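Local coordinates for Ras GTPase-activating-like protein IQGAP2 (Homo sapiens, PDB 4EZA) that binds phosphoinositides through an atypical domain with a pseudo C2 fold, and belongs to the Ras GTPase-activating-like IQGAP family, probably acting in signalling, at residues Ala92-Phe97 / Asn105-Leu110. Numbering follows the deposited sequence.
Sequences AVMKMF and NLLIYL
Leu107 reaches out from helix 104-112 and presents its two methyl branches to the thioethers of Met94 and Met96, two residues apart on the strand. CD2 approaches the sulfur of Met94, with Met94 SD and Leu107 CD2 4.3 Å apart. The other branch is directed at the second thioether, where Leu107 CD1 lies 4.2 Å from Met96 SD. Leu107 CD2 also comes within 4.4 Å of Met96 SD, so this one methyl touches both sulfurs, which it meets from the side and which are themselves 6.6 Å apart (Met94 SD to Met96 SD). Leu107 CD1, by contrast, is 6.8 Å from Met94 SD. In Leu107, CG stands trans to the backbone N (chi1 -180°), extending the isobutyl fork from the helix toward the strand. Both methionines meet it through sulfur, their methyl ends bending aside: Met94 CE is 5.4 Å from Leu107 CD2, and Met96 CE is 5.3 Å from Leu107 CD1. For Met96 the bend comes at the last torsion (chi3 75°), after a fully extended CB-CG run. In this pseudo C2 domain strand 93-97 pairs antiparallel with strand 100-103, and the chain then enters helix 104-112, which places Leu107 against strand 93-97. Met96 and Phe97 form a classic beta bulge opposite strand 100-103, where the chain turns a corner. Phe97 packs on Val64 and Val76 of the four-stranded sheet. Across the segments the contact is apolar, without a hydrogen bond. Met96 and Leu107 are buried, also touching Val76 and Leu78 of strand 71-79, respectively; the partly exposed Met94 packs against Leu83 and Met86 of helix 80-88.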
ATOM      1  N   ALA A  92      -9.779  -4.651  -9.536  1.00 12.54           N
ATOM      2  CA  ALA A  92     -10.149  -3.897  -8.329  1.00 11.89           C
ATOM      3  C   ALA A  92      -9.125  -3.983  -7.194  1.00 11.19           C
ATOM      4  O   ALA A  92      -9.042  -3.078  -6.362  1.00 10.70           O
ATOM      5  CB  ALA A  92     -11.503  -4.351  -7.836  1.00 12.65           C
ATOM      6  N   VAL A  93      -8.417  -5.101  -7.125  1.00 10.99           N
ATOM      7  CA  VAL A  93      -7.514  -5.391  -6.008  1.00 11.72           C
ATOM      8  C   VAL A  93      -6.203  -5.991  -6.480  1.00 12.07           C
ATOM      9  O   VAL A  93      -6.120  -6.568  -7.571  1.00 12.94           O
ATOM     10  CB  VAL A  93      -8.183  -6.340  -4.959  1.00 12.39           C
ATOM     11  CG1 VAL A  93      -9.456  -5.732  -4.379  1.00 12.48           C
ATOM     12  CG2 VAL A  93      -8.485  -7.690  -5.575  1.00 13.06           C
ATOM     13  N   MET A  94      -5.189  -5.899  -5.619  1.00 12.09           N
ATOM     14  CA  MET A  94      -3.872  -6.395  -5.951  1.00 13.13           C
ATOM     15  C   MET A  94      -3.100  -6.736  -4.699  1.00 12.68           C
ATOM     16  O   MET A  94      -3.325  -6.139  -3.642  1.00 12.40           O
ATOM     17  CB  MET A  94      -3.121  -5.357  -6.777  1.00 13.70           C
ATOM     18  CG  MET A  94      -2.877  -4.067  -6.074  1.00 16.97           C
ATOM     19  SD  MET A  94      -2.046  -2.870  -7.118  1.00 27.40           S
ATOM     20  CE  MET A  94      -0.677  -3.768  -7.584  1.00 11.64           C
ATOM     21  N   LYS A  95      -2.202  -7.708  -4.806  1.00 12.45           N
ATOM     22  CA  LYS A  95      -1.297  -8.061  -3.711  1.00 13.27           C
ATOM     23  C   LYS A  95      -0.059  -7.180  -3.818  1.00 12.67           C
ATOM     24  O   LYS A  95       0.882  -7.519  -4.541  1.00 13.93           O
ATOM     25  CB  LYS A  95      -0.919  -9.545  -3.779  1.00 14.96           C
ATOM     26  CG  LYS A  95      -2.074 -10.496  -3.508  1.00 18.19           C
ATOM     27  CD  LYS A  95      -2.617 -10.387  -2.088  1.00 22.90           C
ATOM     28  CE  LYS A  95      -1.810 -11.174  -1.069  1.00 25.35           C
ATOM     29  NZ  LYS A  95      -2.131 -12.636  -0.985  1.00 27.81           N
ATOM     30  N   MET A  96      -0.100  -6.026  -3.145  1.00 11.79           N
ATOM     31  CA  MET A  96       0.960  -5.020  -3.189  1.00 12.44           C
ATOM     32  C   MET A  96       2.250  -5.581  -2.587  1.00 13.23           C
ATOM     33  O   MET A  96       3.362  -5.268  -3.061  1.00 13.15           O
ATOM     34  CB  MET A  96       0.496  -3.763  -2.442  1.00 12.76           C
ATOM     35  CG  MET A  96       1.520  -2.646  -2.271  1.00 12.67           C
ATOM     36  SD  MET A  96       0.810  -1.214  -1.454  1.00 15.43           S
ATOM     37  CE  MET A  96       0.705  -1.765   0.235  1.00 15.17           C
ATOM     38  N   PHE A  97       2.089  -6.424  -1.575  1.00 14.34           N
ATOM     39  CA  PHE A  97       3.150  -7.283  -1.071  1.00 15.90           C
ATOM     40  C   PHE A  97       2.608  -8.698  -1.045  1.00 17.68           C
ATOM     41  O   PHE A  97       1.411  -8.902  -1.212  1.00 17.95           O
ATOM     42  CB  PHE A  97       3.611  -6.854   0.322  1.00 15.55           C
ATOM     43  CG  PHE A  97       4.215  -5.479   0.355  1.00 14.99           C
ATOM     44  CD1 PHE A  97       5.508  -5.264  -0.131  1.00 14.83           C
ATOM     45  CD2 PHE A  97       3.507  -4.398   0.854  1.00 15.00           C
ATOM     46  CE1 PHE A  97       6.078  -3.996  -0.089  1.00 15.19           C
ATOM     47  CE2 PHE A  97       4.076  -3.108   0.874  1.00 17.33           C
ATOM     48  CZ  PHE A  97       5.367  -2.923   0.407  1.00 15.06           C
ATOM     49  N   ASN A 105      -8.157   1.351  -6.742  1.00  9.00           N
ATOM     50  CA  ASN A 105      -8.680   2.712  -6.827  1.00 10.34           C
ATOM     51  C   ASN A 105      -8.298   3.543  -5.627  1.00  9.96           C
ATOM     52  O   ASN A 105      -7.870   4.688  -5.776  1.00 10.93           O
ATOM     53  CB  ASN A 105     -10.195   2.731  -7.049  1.00 12.18           C
ATOM     54  CG  ASN A 105     -10.571   2.416  -8.498  1.00 15.49           C
ATOM     55  OD1 ASN A 105      -9.702   2.239  -9.373  1.00 21.87           O
ATOM     56  ND2 ASN A 105     -11.869   2.361  -8.761  1.00 21.60           N
ATOM     57  N   LEU A 106      -8.449   2.969  -4.436  1.00  9.02           N
ATOM     58  CA  LEU A 106      -8.150   3.721  -3.227  1.00  9.70           C
ATOM     59  C   LEU A 106      -6.651   3.886  -3.007  1.00  9.91           C
ATOM     60  O   LEU A 106      -6.231   4.892  -2.429  1.00 10.08           O
ATOM     61  CB  LEU A 106      -8.836   3.099  -2.010  1.00  9.70           C
ATOM     62  CG  LEU A 106     -10.360   3.123  -2.131  1.00 10.02           C
ATOM     63  CD1 LEU A 106     -10.922   2.416  -0.913  1.00 12.54           C
ATOM     64  CD2 LEU A 106     -10.918   4.546  -2.200  1.00 13.96           C
ATOM     65  N   LEU A 107      -5.858   2.930  -3.499  1.00  9.07           N
ATOM     66  CA  LEU A 107      -4.405   3.076  -3.482  1.00  9.83           C
ATOM     67  C   LEU A 107      -3.972   4.240  -4.376  1.00  9.53           C
ATOM     68  O   LEU A 107      -3.135   5.034  -3.976  1.00 10.10           O
ATOM     69  CB  LEU A 107      -3.729   1.779  -3.892  1.00 10.41           C
ATOM     70  CG  LEU A 107      -2.203   1.846  -3.893  1.00 10.86           C
ATOM     71  CD1 LEU A 107      -1.652   2.065  -2.498  1.00 13.26           C
ATOM     72  CD2 LEU A 107      -1.712   0.565  -4.543  1.00 13.17           C
ATOM     73  N   ILE A 108      -4.556   4.356  -5.572  1.00  9.32           N
ATOM     74  CA  ILE A 108      -4.226   5.465  -6.472  1.00 10.69           C
ATOM     75  C   ILE A 108      -4.480   6.793  -5.754  1.00 11.75           C
ATOM     76  O   ILE A 108      -3.617   7.695  -5.759  1.00 12.43           O
ATOM     77  CB  ILE A 108      -5.013   5.359  -7.780  1.00 10.58           C
ATOM     78  CG1 ILE A 108      -4.530   4.162  -8.600  1.00 11.11           C
ATOM     79  CG2 ILE A 108      -4.839   6.648  -8.608  1.00 12.34           C
ATOM     80  CD1 ILE A 108      -5.469   3.774  -9.712  1.00 11.78           C
ATOM     81  N   TYR A 109      -5.634   6.898  -5.097  1.00 12.06           N
ATOM     82  CA  TYR A 109      -5.984   8.126  -4.368  1.00 13.76           C
ATOM     83  C   TYR A 109      -5.011   8.382  -3.214  1.00 13.59           C
ATOM     84  O   TYR A 109      -4.579   9.521  -3.004  1.00 14.39           O
ATOM     85  CB  TYR A 109      -7.435   8.046  -3.860  1.00 15.23           C
ATOM     86  CG  TYR A 109      -7.878   9.186  -2.938  1.00 19.17           C
ATOM     87  CD1 TYR A 109      -8.403  10.360  -3.471  1.00 21.27           C
ATOM     88  CD2 TYR A 109      -7.768   9.089  -1.541  1.00 20.76           C
ATOM     89  CE1 TYR A 109      -8.811  11.418  -2.651  1.00 23.59           C
ATOM     90  CE2 TYR A 109      -8.167  10.145  -0.717  1.00 23.71           C
ATOM     91  CZ  TYR A 109      -8.689  11.300  -1.279  1.00 24.63           C
ATOM     92  OH  TYR A 109      -9.093  12.355  -0.480  1.00 27.86           O
ATOM     93  N   LEU A 110      -4.696   7.339  -2.452  1.00 13.55           N
ATOM     94  CA  LEU A 110      -3.751   7.462  -1.346  1.00 13.87           C
ATOM     95  C   LEU A 110      -2.403   8.016  -1.828  1.00 14.22           C
ATOM     96  O   LEU A 110      -1.811   8.897  -1.182  1.00 14.87           O
ATOM     97  CB  LEU A 110      -3.558   6.115  -0.664  1.00 13.55           C
ATOM     98  CG  LEU A 110      -2.775   6.140   0.644  1.00 13.74           C
ATOM     99  CD1 LEU A 110      -3.672   6.621   1.736  1.00 19.04           C
ATOM    100  CD2 LEU A 110      -2.243   4.772   0.965  1.00 15.94           C
TER